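Local coordinates for methyltransferase-like protein (Saccharopolyspora spinosa, PDB 4PNE), which catalyses a [4+2] cycloaddition in spinosyn biosynthesis on a fold like that of S-adenosylmethionine-dependent methyltransferases, at residues A[48-53]-A[252-257]; A[78-83]-A[292-297]; A[93-98]-A[154-159]; A[133-138]-A[144-149]. One frame throughout, in Å; residues are numbered along the deposited sequence.

Interaction 1. Residues A[48-53]-A[252-257]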
loop_
_atom_site.group_PDB
_atom_site.type_symbol
_atom_site.label_atom_id
_atom_site.label_comp_id
_atom_site.label_asym_id
_atom_site.label_seq_id
_atom_site.Cartn_x
_atom_site.Cartn_y
_atom_site.Cartn_z
ATOM N N PRO A 48 3.266 15.846 -4.328
ATOM C CA PRO A 48 2.460 16.986 -4.782
ATOM C C PRO A 48 1.699 16.683 -6.093
ATOM O O PRO A 48 0.587 17.153 -6.271
ATOM C CB PRO A 48 3.497 18.095 -4.995
ATOM C CG PRO A 48 4.684 17.679 -4.239
ATOM C CD PRO A 48 4.691 16.185 -4.236
ATOM N N LEU A 49 2.290 15.885 -6.976
ATOM C CA LEU A 49 1.639 15.513 -8.231
ATOM C C LEU A 49 0.448 14.612 -7.943
ATOM O O LEU A 49 -0.640 14.847 -8.469
ATOM C CB LEU A 49 2.628 14.807 -9.187
ATOM C CG LEU A 49 2.035 14.310 -10.509
ATOM C CD1 LEU A 49 1.190 15.343 -11.240
ATOM C CD2 LEU A 49 3.139 13.787 -11.430
ATOM N N LEU A 50 0.634 13.608 -7.093
ATOM C CA LEU A 50 -0.479 12.714 -6.747
ATOM C C LEU A 50 -1.609 13.464 -6.106
ATOM O O LEU A 50 -2.778 13.232 -6.417
ATOM C CB LEU A 50 -0.050 11.589 -5.804
ATOM C CG LEU A 50 1.028 10.641 -6.291
ATOM C CD1 LEU A 50 1.278 9.551 -5.266
ATOM C CD2 LEU A 50 0.610 10.015 -7.598
ATOM N N ASN A 51 -1.275 14.365 -5.189
ATOM C CA ASN A 51 -2.306 15.171 -4.554
ATOM C C ASN A 51 -3.060 16.030 -5.559
ATOM O O ASN A 51 -4.274 16.137 -5.500
ATOM C CB ASN A 51 -1.678 16.029 -3.472
ATOM C CG ASN A 51 -1.214 15.205 -2.272
ATOM O OD1 ASN A 51 -1.373 13.975 -2.227
ATOM N ND2 ASN A 51 -0.652 15.891 -1.285
ATOM N N SER A 52 -2.333 16.617 -6.495
ATOM C CA SER A 52 -2.949 17.416 -7.534
ATOM C C SER A 52 -3.900 16.588 -8.379
ATOM O O SER A 52 -5.019 17.012 -8.657
ATOM C CB SER A 52 -1.890 18.059 -8.415
ATOM O OG SER A 52 -2.502 18.877 -9.386
ATOM N N VAL A 53 -3.438 15.426 -8.828
ATOM C CA VAL A 53 -4.293 14.545 -9.631
ATOM C C VAL A 53 -5.566 14.128 -8.860
ATOM O O VAL A 53 -6.675 14.120 -9.399
ATOM C CB VAL A 53 -3.488 13.316 -10.099
ATOM C CG1 VAL A 53 -4.358 12.330 -10.821
ATOM C CG2 VAL A 53 -2.334 13.718 -10.999
ATOM N N PRO A 252 -6.250 2.282 -16.390
ATOM C CA PRO A 252 -6.757 3.155 -17.459
ATOM C C PRO A 252 -7.349 4.434 -16.890
ATOM O O PRO A 252 -7.117 5.524 -17.450
ATOM C CB PRO A 252 -7.841 2.300 -18.144
ATOM C CG PRO A 252 -7.584 0.924 -17.710
ATOM C CD PRO A 252 -6.873 0.950 -16.409
ATOM N N GLN A 253 -8.080 4.339 -15.782
ATOM C CA GLN A 253 -8.780 5.503 -15.265
ATOM C C GLN A 253 -7.790 6.462 -14.627
ATOM O O GLN A 253 -7.870 7.683 -14.859
ATOM C CB GLN A 253 -9.881 5.125 -14.269
ATOM C CG GLN A 253 -11.038 4.387 -14.939
ATOM C CD GLN A 253 -12.331 4.337 -14.129
ATOM O OE1 GLN A 253 -12.509 5.046 -13.138
ATOM N NE2 GLN A 253 -13.252 3.479 -14.568
ATOM N N PHE A 254 -6.830 5.950 -13.871
ATOM C CA PHE A 254 -5.848 6.841 -13.264
ATOM C C PHE A 254 -4.992 7.524 -14.332
ATOM O O PHE A 254 -4.710 8.714 -14.207
ATOM C CB PHE A 254 -4.961 6.086 -12.273
ATOM C CG PHE A 254 -3.961 6.967 -11.590
ATOM C CD1 PHE A 254 -4.353 7.759 -10.547
ATOM C CD2 PHE A 254 -2.645 7.016 -12.021
ATOM C CE1 PHE A 254 -3.457 8.622 -9.931
ATOM C CE2 PHE A 254 -1.733 7.871 -11.408
ATOM C CZ PHE A 254 -2.137 8.656 -10.371
ATOM N N ALA A 255 -4.632 6.811 -15.398
ATOM C CA ALA A 255 -3.833 7.380 -16.481
ATOM C C ALA A 255 -4.562 8.536 -17.134
ATOM O O ALA A 255 -3.959 9.562 -17.441
ATOM C CB ALA A 255 -3.487 6.325 -17.524
ATOM N N GLU A 256 -5.856 8.365 -17.367
ATOM C CA GLU A 256 -6.633 9.449 -17.931
ATOM C C GLU A 256 -6.623 10.673 -16.995
ATOM O O GLU A 256 -6.418 11.810 -17.444
ATOM C CB GLU A 256 -8.052 8.984 -18.223
ATOM C CG GLU A 256 -8.969 10.127 -18.556
ATOM C CD GLU A 256 -10.251 9.688 -19.210
ATOM O OE1 GLU A 256 -10.479 8.464 -19.355
ATOM O OE2 GLU A 256 -11.041 10.583 -19.556
ATOM N N GLU A 257 -6.793 10.447 -15.690
ATOM C CA GLU A 257 -6.735 11.549 -14.715
ATOM C C GLU A 257 -5.393 12.271 -14.712
ATOM O O GLU A 257 -5.321 13.505 -14.600
ATOM C CB GLU A 257 -7.021 11.022 -13.299
ATOM C CG GLU A 257 -8.375 10.414 -13.147
ATOM C CD GLU A 257 -9.478 11.413 -13.402
ATOM O OE1 GLU A 257 -9.513 12.443 -12.682
ATOM O OE2 GLU A 257 -10.284 11.181 -14.335
HETATM O O HOH W 1 -8.335 12.115 -10.085
#

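Interaction 2. Residues A[78-83]-A[292-297]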
loop_
_atom_site.group_PDB
_atom_site.type_symbol
_atom_site.label_atom_id
_atom_site.label_comp_id
_atom_site.label_asym_id
_atom_site.label_seq_id
_atom_site.Cartn_x
_atom_site.Cartn_y
_atom_site.Cartn_z
ATOM N N ASP A 78 -11.386 3.675 -1.900
ATOM C CA ASP A 78 -11.978 3.645 -0.557
ATOM C C ASP A 78 -12.647 2.276 -0.310
ATOM O O ASP A 78 -12.669 1.772 0.811
ATOM C CB ASP A 78 -12.992 4.777 -0.369
ATOM C CG ASP A 78 -12.344 6.139 -0.135
ATOM O OD1 ASP A 78 -11.138 6.203 0.206
ATOM O OD2 ASP A 78 -13.066 7.153 -0.300
ATOM N N ARG A 79 -13.199 1.666 -1.360
ATOM C CA ARG A 79 -13.811 0.350 -1.231
ATOM C C ARG A 79 -12.751 -0.670 -0.860
ATOM O O ARG A 79 -12.980 -1.547 -0.012
ATOM C CB ARG A 79 -14.501 -0.031 -2.539
ATOM C CG ARG A 79 -15.101 -1.407 -2.565
ATOM C CD ARG A 79 -16.171 -1.553 -1.530
ATOM N NE ARG A 79 -16.822 -2.856 -1.674
ATOM C CZ ARG A 79 -17.195 -3.644 -0.670
ATOM N NH1 ARG A 79 -17.004 -3.281 0.597
ATOM N NH2 ARG A 79 -17.776 -4.808 -0.944
ATOM N N LEU A 80 -11.600 -0.588 -1.495
ATOM C CA LEU A 80 -10.524 -1.505 -1.181
ATOM C C LEU A 80 -10.116 -1.328 0.271
ATOM O O LEU A 80 -9.972 -2.299 1.018
ATOM C CB LEU A 80 -9.347 -1.309 -2.112
ATOM C CG LEU A 80 -8.229 -2.325 -1.838
ATOM C CD1 LEU A 80 -8.668 -3.783 -2.118
ATOM C CD2 LEU A 80 -7.038 -2.031 -2.666
ATOM N N THR A 81 -9.955 -0.095 0.695
ATOM C CA THR A 81 -9.624 0.172 2.092
ATOM C C THR A 81 -10.611 -0.505 3.040
ATOM O O THR A 81 -10.204 -1.144 4.033
ATOM C CB THR A 81 -9.584 1.693 2.355
ATOM O OG1 THR A 81 -8.473 2.255 1.646
ATOM C CG2 THR A 81 -9.401 2.024 3.857
ATOM N N ASP A 82 -11.903 -0.355 2.742
ATOM C CA ASP A 82 -12.968 -0.924 3.581
ATOM C C ASP A 82 -12.906 -2.447 3.630
ATOM O O ASP A 82 -13.106 -3.070 4.692
ATOM C CB ASP A 82 -14.339 -0.488 3.075
ATOM C CG ASP A 82 -14.584 1.016 3.226
ATOM O OD1 ASP A 82 -13.817 1.678 3.955
ATOM O OD2 ASP A 82 -15.558 1.528 2.611
ATOM N N LEU A 83 -12.597 -3.062 2.504
ATOM C CA LEU A 83 -12.435 -4.515 2.459
ATOM C C LEU A 83 -11.271 -4.970 3.331
ATOM O O LEU A 83 -11.382 -5.950 4.053
ATOM C CB LEU A 83 -12.179 -4.995 1.031
ATOM C CG LEU A 83 -13.361 -4.844 0.103
ATOM C CD1 LEU A 83 -12.919 -5.079 -1.334
ATOM C CD2 LEU A 83 -14.435 -5.882 0.507
ATOM N N TYR A 292 -4.185 -8.444 -9.204
ATOM C CA TYR A 292 -4.232 -7.872 -7.856
ATOM C C TYR A 292 -4.617 -8.926 -6.826
ATOM O O TYR A 292 -5.470 -9.775 -7.080
ATOM C CB TYR A 292 -5.219 -6.709 -7.822
ATOM C CG TYR A 292 -4.918 -5.704 -6.745
ATOM C CD1 TYR A 292 -3.997 -4.698 -6.963
ATOM C CD2 TYR A 292 -5.518 -5.779 -5.489
ATOM C CE1 TYR A 292 -3.696 -3.779 -5.990
ATOM C CE2 TYR A 292 -5.221 -4.867 -4.503
ATOM C CZ TYR A 292 -4.312 -3.865 -4.749
ATOM O OH TYR A 292 -4.004 -2.947 -3.768
ATOM N N ALA A 293 -4.002 -8.851 -5.640
ATOM C CA ALA A 293 -4.217 -9.834 -4.561
ATOM C C ALA A 293 -4.564 -9.159 -3.250
ATOM O O ALA A 293 -3.992 -8.116 -2.921
ATOM C CB ALA A 293 -2.955 -10.707 -4.388
ATOM N N ILE A 294 -5.552 -9.708 -2.543
ATOM C CA ILE A 294 -5.795 -9.397 -1.155
ATOM C C ILE A 294 -5.469 -10.636 -0.335
ATOM O O ILE A 294 -6.031 -11.711 -0.586
ATOM C CB ILE A 294 -7.260 -8.959 -0.885
ATOM C CG1 ILE A 294 -7.658 -7.800 -1.806
ATOM C CG2 ILE A 294 -7.437 -8.582 0.579
ATOM C CD1 ILE A 294 -9.166 -7.467 -1.705
ATOM N N LEU A 295 -4.490 -10.529 0.559
ATOM C CA LEU A 295 -4.055 -11.629 1.424
ATOM C C LEU A 295 -4.313 -11.304 2.898
ATOM O O LEU A 295 -4.043 -10.192 3.357
ATOM C CB LEU A 295 -2.562 -11.901 1.216
ATOM C CG LEU A 295 -2.045 -11.902 -0.240
ATOM C CD1 LEU A 295 -0.526 -12.077 -0.302
ATOM C CD2 LEU A 295 -2.763 -12.962 -1.082
ATOM N N THR A 296 -4.814 -12.277 3.655
ATOM C CA THR A 296 -4.954 -12.174 5.104
ATOM C C THR A 296 -4.124 -13.293 5.705
ATOM O O THR A 296 -4.197 -14.455 5.292
ATOM C CB THR A 296 -6.421 -12.265 5.549
ATOM O OG1 THR A 296 -7.208 -11.369 4.751
ATOM C CG2 THR A 296 -6.575 -11.916 7.029
ATOM N N ALA A 297 -3.292 -12.926 6.665
ATOM C CA ALA A 297 -2.389 -13.843 7.304
ATOM C C ALA A 297 -2.375 -13.538 8.768
ATOM O O ALA A 297 -2.829 -12.462 9.177
ATOM C CB ALA A 297 -1.015 -13.719 6.733
#

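Interaction 3. Residues A[93-98]-A[154-159]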
loop_
_atom_site.group_PDB
_atom_site.type_symbol
_atom_site.label_atom_id
_atom_site.label_comp_id
_atom_site.label_asym_id
_atom_site.label_seq_id
_atom_site.Cartn_x
_atom_site.Cartn_y
_atom_site.Cartn_z
ATOM N N GLY A 93 -10.574 -0.903 20.166
ATOM C CA GLY A 93 -9.574 -0.931 21.218
ATOM C C GLY A 93 -8.316 -1.702 20.905
ATOM O O GLY A 93 -7.568 -2.071 21.803
ATOM N N VAL A 94 -8.088 -1.935 19.615
ATOM C CA VAL A 94 -6.880 -2.621 19.156
ATOM C C VAL A 94 -5.864 -1.603 18.657
ATOM O O VAL A 94 -6.203 -0.428 18.427
ATOM C CB VAL A 94 -7.192 -3.611 18.033
ATOM C CG1 VAL A 94 -8.117 -4.730 18.516
ATOM C CG2 VAL A 94 -7.829 -2.915 16.850
ATOM N N ARG A 95 -4.618 -2.056 18.533
ATOM C CA ARG A 95 -3.522 -1.264 18.014
ATOM C C ARG A 95 -3.134 -1.879 16.682
ATOM O O ARG A 95 -2.933 -3.085 16.606
ATOM C CB ARG A 95 -2.320 -1.231 18.977
ATOM C CG ARG A 95 -1.373 -0.086 18.681
ATOM C CD ARG A 95 -0.148 -0.083 19.568
ATOM N NE ARG A 95 0.814 0.883 19.062
ATOM C CZ ARG A 95 2.093 0.927 19.429
ATOM N NH1 ARG A 95 2.900 1.834 18.894
ATOM N NH2 ARG A 95 2.562 0.059 20.321
ATOM N N LEU A 96 -3.048 -1.053 15.644
ATOM C CA LEU A 96 -2.796 -1.480 14.281
ATOM C C LEU A 96 -1.567 -0.764 13.700
ATOM O O LEU A 96 -1.464 0.463 13.841
ATOM C CB LEU A 96 -4.036 -1.200 13.423
ATOM C CG LEU A 96 -4.017 -1.790 12.023
ATOM C CD1 LEU A 96 -5.396 -2.291 11.644
ATOM C CD2 LEU A 96 -3.544 -0.742 11.075
ATOM N N LEU A 97 -0.636 -1.504 13.093
ATOM C CA LEU A 97 0.504 -0.912 12.393
ATOM C C LEU A 97 0.208 -0.833 10.893
ATOM O O LEU A 97 0.014 -1.863 10.255
ATOM C CB LEU A 97 1.769 -1.738 12.635
ATOM C CG LEU A 97 3.079 -1.280 12.004
ATOM C CD1 LEU A 97 3.519 0.015 12.603
ATOM C CD2 LEU A 97 4.130 -2.370 12.129
ATOM N N ASP A 98 0.174 0.375 10.356
ATOM C CA ASP A 98 -0.032 0.637 8.935
ATOM C C ASP A 98 1.358 0.780 8.269
ATOM O O ASP A 98 2.016 1.811 8.353
ATOM C CB ASP A 98 -0.947 1.898 8.803
ATOM C CG ASP A 98 -1.307 2.244 7.367
ATOM O OD1 ASP A 98 -1.004 1.459 6.463
ATOM O OD2 ASP A 98 -1.896 3.337 7.172
ATOM N N LEU A 154 11.914 -2.239 12.611
ATOM C CA LEU A 154 10.878 -1.588 13.384
ATOM C C LEU A 154 11.354 -1.319 14.798
ATOM O O LEU A 154 11.948 -2.205 15.413
ATOM C CB LEU A 154 9.628 -2.462 13.415
ATOM C CG LEU A 154 8.948 -2.700 12.070
ATOM C CD1 LEU A 154 7.779 -3.675 12.295
ATOM C CD2 LEU A 154 8.460 -1.419 11.456
ATOM N N PRO A 155 11.054 -0.118 15.328
ATOM C CA PRO A 155 11.525 0.222 16.684
ATOM C C PRO A 155 10.691 -0.420 17.797
ATOM O O PRO A 155 11.042 -0.319 18.973
ATOM C CB PRO A 155 11.386 1.740 16.715
ATOM C CG PRO A 155 10.239 2.021 15.807
ATOM C CD PRO A 155 10.409 1.037 14.673
ATOM N N TYR A 156 9.626 -1.117 17.428
ATOM C CA TYR A 156 8.631 -1.547 18.385
ATOM C C TYR A 156 9.031 -2.849 19.054
ATOM O O TYR A 156 9.747 -3.660 18.461
ATOM C CB TYR A 156 7.281 -1.703 17.680
ATOM C CG TYR A 156 6.985 -0.514 16.818
ATOM C CD1 TYR A 156 6.750 0.711 17.391
ATOM C CD2 TYR A 156 6.968 -0.621 15.434
ATOM C CE1 TYR A 156 6.510 1.829 16.605
ATOM C CE2 TYR A 156 6.729 0.467 14.642
ATOM C CZ TYR A 156 6.497 1.694 15.231
ATOM O OH TYR A 156 6.257 2.790 14.450
ATOM N N PRO A 157 8.571 -3.061 20.289
ATOM C CA PRO A 157 8.834 -4.333 20.961
ATOM C C PRO A 157 8.099 -5.485 20.299
ATOM O O PRO A 157 7.102 -5.267 19.578
ATOM C CB PRO A 157 8.322 -4.092 22.388
ATOM C CG PRO A 157 7.433 -2.915 22.322
ATOM C CD PRO A 157 7.742 -2.145 21.093
ATOM N N ASP A 158 8.591 -6.703 20.518
ATOM C CA ASP A 158 7.848 -7.888 20.119
ATOM C C ASP A 158 6.427 -7.826 20.641
ATOM O O ASP A 158 6.203 -7.330 21.744
ATOM C CB ASP A 158 8.451 -9.172 20.667
ATOM C CG ASP A 158 9.868 -9.431 20.200
ATOM O OD1 ASP A 158 10.503 -8.569 19.556
ATOM O OD2 ASP A 158 10.348 -10.537 20.532
ATOM N N ASN A 159 5.471 -8.362 19.880
ATOM C CA ASN A 159 4.110 -8.571 20.384
ATOM C C ASN A 159 3.455 -7.268 20.856
ATOM O O ASN A 159 2.890 -7.205 21.943
ATOM C CB ASN A 159 4.126 -9.600 21.538
ATOM C CG ASN A 159 4.876 -10.876 21.177
ATOM O OD1 ASN A 159 4.549 -11.549 20.212
ATOM N ND2 ASN A 159 5.892 -11.213 21.973
#

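Interaction 4. Residues A[133-138]-A[144-149]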
loop_
_atom_site.group_PDB
_atom_site.type_symbol
_atom_site.label_atom_id
_atom_site.label_comp_id
_atom_site.label_asym_id
_atom_site.label_seq_id
_atom_site.Cartn_x
_atom_site.Cartn_y
_atom_site.Cartn_z
ATOM N N ASP A 133 -0.768 16.439 9.534
ATOM C CA ASP A 133 -1.625 17.611 9.380
ATOM C C ASP A 133 -3.068 17.239 9.117
ATOM O O ASP A 133 -3.967 17.874 9.612
ATOM C CB ASP A 133 -1.160 18.477 8.208
ATOM C CG ASP A 133 -0.069 19.449 8.572
ATOM O OD1 ASP A 133 0.400 19.459 9.730
ATOM O OD2 ASP A 133 0.332 20.208 7.654
ATOM N N CYS A 134 -3.271 16.238 8.267
ATOM C CA CYS A 134 -4.613 15.739 7.959
ATOM C C CYS A 134 -5.287 15.197 9.223
ATOM O O CYS A 134 -6.475 15.416 9.442
ATOM C CB CYS A 134 -4.539 14.652 6.916
ATOM S SG CYS A 134 -4.286 15.240 5.266
ATOM N N ALA A 135 -4.526 14.486 10.037
ATOM C CA ALA A 135 -5.050 13.986 11.313
ATOM C C ALA A 135 -5.565 15.120 12.192
ATOM O O ALA A 135 -6.631 15.017 12.814
ATOM C CB ALA A 135 -3.997 13.218 12.047
ATOM N N ARG A 136 -4.783 16.199 12.243
ATOM C CA ARG A 136 -5.157 17.371 13.015
ATOM C C ARG A 136 -6.423 18.005 12.441
ATOM O O ARG A 136 -7.400 18.292 13.146
ATOM C CB ARG A 136 -4.018 18.401 13.001
ATOM C CG ARG A 136 -4.350 19.671 13.782
ATOM C CD ARG A 136 -3.431 20.821 13.429
ATOM N NE ARG A 136 -3.647 21.132 12.024
ATOM C CZ ARG A 136 -2.792 20.894 11.033
ATOM N NH1 ARG A 136 -1.576 20.395 11.263
ATOM N NH2 ARG A 136 -3.155 21.198 9.794
ATOM N N GLU A 137 -6.416 18.221 11.134
ATOM C CA GLU A 137 -7.534 18.885 10.477
ATOM C C GLU A 137 -8.828 18.114 10.666
ATOM O O GLU A 137 -9.910 18.709 10.848
ATOM C CB GLU A 137 -7.241 19.051 8.986
ATOM C CG GLU A 137 -8.231 19.918 8.250
ATOM C CD GLU A 137 -7.876 21.391 8.316
ATOM O OE1 GLU A 137 -7.831 22.028 7.237
ATOM O OE2 GLU A 137 -7.649 21.911 9.437
ATOM N N ARG A 138 -8.730 16.793 10.637
ATOM C CA ARG A 138 -9.912 15.940 10.774
ATOM C C ARG A 138 -10.320 15.604 12.218
ATOM O O ARG A 138 -11.348 14.960 12.440
ATOM C CB ARG A 138 -9.676 14.664 9.994
ATOM C CG ARG A 138 -9.473 14.962 8.521
ATOM C CD ARG A 138 -9.309 13.757 7.663
ATOM N NE ARG A 138 -10.258 12.689 7.976
ATOM C CZ ARG A 138 -10.540 11.683 7.153
ATOM N NH1 ARG A 138 -9.949 11.630 5.965
ATOM N NH2 ARG A 138 -11.408 10.733 7.517
ATOM N N VAL A 144 -4.826 8.246 15.480
ATOM C CA VAL A 144 -3.835 7.918 14.472
ATOM C C VAL A 144 -2.618 8.794 14.642
ATOM O O VAL A 144 -2.756 10.015 14.798
ATOM C CB VAL A 144 -4.417 8.102 13.043
ATOM C CG1 VAL A 144 -3.500 7.492 12.011
ATOM C CG2 VAL A 144 -5.806 7.490 12.952
ATOM N N ASP A 145 -1.436 8.195 14.609
ATOM C CA ASP A 145 -0.206 8.972 14.517
ATOM C C ASP A 145 0.742 8.367 13.478
ATOM O O ASP A 145 0.678 7.184 13.109
ATOM C CB ASP A 145 0.489 9.081 15.863
ATOM C CG ASP A 145 1.161 7.825 16.249
ATOM O OD1 ASP A 145 0.486 6.778 16.219
ATOM O OD2 ASP A 145 2.364 7.879 16.580
ATOM N N PHE A 146 1.618 9.221 12.983
ATOM C CA PHE A 146 2.464 8.918 11.861
ATOM C C PHE A 146 3.902 9.198 12.168
ATOM O O PHE A 146 4.210 10.205 12.809
ATOM C CB PHE A 146 2.025 9.746 10.664
ATOM C CG PHE A 146 0.617 9.505 10.272
ATOM C CD1 PHE A 146 0.274 8.392 9.528
ATOM C CD2 PHE A 146 -0.396 10.365 10.667
ATOM C CE1 PHE A 146 -1.023 8.155 9.178
ATOM C CE2 PHE A 146 -1.697 10.116 10.306
ATOM C CZ PHE A 146 -2.007 9.010 9.555
ATOM N N SER A 147 4.775 8.319 11.683
ATOM C CA SER A 147 6.200 8.454 11.851
ATOM C C SER A 147 7.011 7.966 10.676
ATOM O O SER A 147 6.551 7.131 9.872
ATOM C CB SER A 147 6.662 7.722 13.114
ATOM O OG SER A 147 6.292 6.375 13.075
ATOM N N CYS A 148 8.228 8.480 10.588
ATOM C CA CYS A 148 9.171 8.088 9.561
ATOM C C CYS A 148 9.997 6.925 10.068
ATOM O O CYS A 148 10.970 7.121 10.793
ATOM C CB CYS A 148 10.088 9.247 9.183
ATOM S SG CYS A 148 11.033 8.953 7.674
ATOM N N VAL A 149 9.604 5.733 9.635
ATOM C CA VAL A 149 10.114 4.473 10.138
ATOM C C VAL A 149 10.273 3.521 8.960
ATOM O O VAL A 149 9.385 3.423 8.110
ATOM C CB VAL A 149 9.160 3.861 11.197
ATOM C CG1 VAL A 149 9.546 2.428 11.558
ATOM C CG2 VAL A 149 9.110 4.716 12.433
#

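Interaction 1. Residues A[48-53]-A[252-257]
Val53 and Glu257 mark the nearest backbone approach of two helical segments, 48-53 and 252-257, whose axes run almost perpendicular (98°) and come no closer than 11.4 Å, so side chains must bridge the gap. Val53 does most of this. With its CG1 anti to the backbone N (chi1 175°), that methyl enters the angle between two residues of the other helix, lying 3.9 Å from Phe254 CE1 and equally near the CB of Glu257. The far end of the Phe254 ring also receives a methyl of Leu50, with CD2 4.1 Å from CZ; both aliphatic side chains cross the phenylalanine at about a right angle. Trp276 of helix 271-281 also touches both Leu50 and Phe254. Leu50 lies close to Ile60, which binds S-adenosyl-L-homocysteine, so the helix pair flanks that site. The carboxylate of Glu257 is turned back by a bend at chi2 (-62°), and a water donates to Val53 O at 2.7 Å and to Glu257 OE1 at 2.9 Å. The chemistry is thus divided: dispersion between Val53, Leu50 and Phe254 holds the helices together in a buried patch, and a single water beside the partly exposed Glu257 supplies the polar link.

Interaction 2. Residues A[78-83]-A[292-297]
Tyr292 OH, hydrogen-bonded to both Gln168 OE1 and Thr196 OG1, is the polar atom at this otherwise apolar contact, and a methyl of Leu80 presses on it as well, CD2 standing 3.4 Å from OH. The same methyl continues onto the ring, 3.8 Å from Tyr292 CE2, in an oblique approach, the leucine reaching out from the helix and the tyrosine from the strand. Two hydrogen bonds to the hydroxyl should fix where the end of the phenol sits. The other branch of the leucine serves Ile294: CD1 lies 3.7 Å from Ile294 CD1, the side chains lying alongside and running in opposite senses. Because CG of Leu80 is anti to its backbone N (chi1 -177°), the fork opens toward the strand and each prong finds its own partner. Leu83, one turn further on, adds a looser touch, its CD1 4.5 Å from Ile294 CD1. Leu80 also touches His61, which binds S-adenosyl-L-homocysteine, so the packing continues to that site. Segments 78-83 and 292-297 run at 22° to each other, their axes 11.2 Å apart; they lie on helix 73-88 and strand 290-298, a layered helix-on-sheet arrangement typical of the Rossmann-like methyltransferase fold, in which this strand is the antiparallel one.

Interaction 3. Residues A[93-98]-A[154-159]
The phenol ring of Tyr156 is approached obliquely by Leu97 and Arg95 from across the contact, while one face is covered by its own neighbour Pro155, whose CG sits 3.7 Å above the plane and over the ring centre. Phe161 meets the same ring edge-to-face. Leu97 makes the closer approach, CD1 lying 3.8 Å from Tyr156 CE2. Arg95 stays further off, with NH1 4.3 Å from Tyr156 CE1, and NH1 has a weak hydrogen bond to Thr119 OG1. The leucine divides its two methyls: CD1 touches the tyrosine and CD2 lies 3.9 Å from Leu154 CD1, the two leucines pointing at each other tip to tip. With chi1 at -179° the side chain of Leu97 points out from the strand and its methyls diverge toward these two partners. Strand 95-99 is one of the inner parallel strands of the Rossmann-like sheet, and 154-159 belongs to the irregular connection leading from strand 144-148 to strand 161-167. That connection also carries Asp150 and Ala151, which bind S-adenosyl-L-homocysteine, and Leu154 touches Ala151. Val186 of helix 176-186 packs against Leu97, Leu154 and Tyr156, closing the cluster from the helical layer.

Interaction 4. Residues A[133-138]-A[144-149]
Ala135 and Phe146 meet across the contact, and with Val144 they account for nearly all of the surface that helix segment 133-138 and strand segment 144-149 bury against each other. Ala135, with the largest share, directs its CB at the strand. The methyl arrives at the edge of the Phe146 ring, near its plane, 4.2 Å from CE2, so the helix meets the rim of the aromatic group and not its face. Phe146 is brought there by a first torsion that sets CG anti to its carbonyl carbon (chi1 -59°), carrying the ring from the strand toward the helix; along the way it also packs on Ala131, one turn earlier in the same helix, and on Cys101. The same alanine methyl lies 4.4 Å from Val144 O, a van der Waals approach to the strand backbone. Val144 turns its side chain toward the helix without reaching it closely and packs instead on Ala111 and Ile118.

The pair completes a beta-alpha-beta unit, strand 117-122, helix 125-138 and strand 144-148, the repeating element of a Rossmann-like sheet, and just past the end of strand 144-148, Val149 lines the S-adenosyl-L-homocysteine pocket. On the outer side of the helix, Arg136 NH1 forms a salt bridge with Asp133 OD1, 2.7 Å long; OD1 lies near the guanidinium plane, whereas NH1 comes to it from above the carboxylate plane (64° out). Across the contact only van der Waals packing is seen, one of its partners being a carbonyl oxygen: Ala135 presents just a methyl where its CA comes within 6.9 Å of Val144 CA, and the Phe146 ring edge fills the interface beside it.

How the interactions relate
Interactions 2, 3 and 4 all reach the same sheet, whereas interaction 1 joins two helices, 36-54 and 250-260. Interaction 2 is the most central, about 10 Å from the chain centre by contact centre; the other three lie about 16 to 17 Å out, with interactions 1 and 3 on opposite sides. Interactions 1, 2 and 4 are nevertheless buried, and interaction 3 only partly so. Interactions 3 and 4 touch: Pro155 CD lies 3.5 Å from Val149 CG1, linking the loop to the residue just after outermost strand 144-148. Side-chain packing dominates throughout; polar groups join in through water in outlying interaction 1, but through other protein groups in central interaction 2.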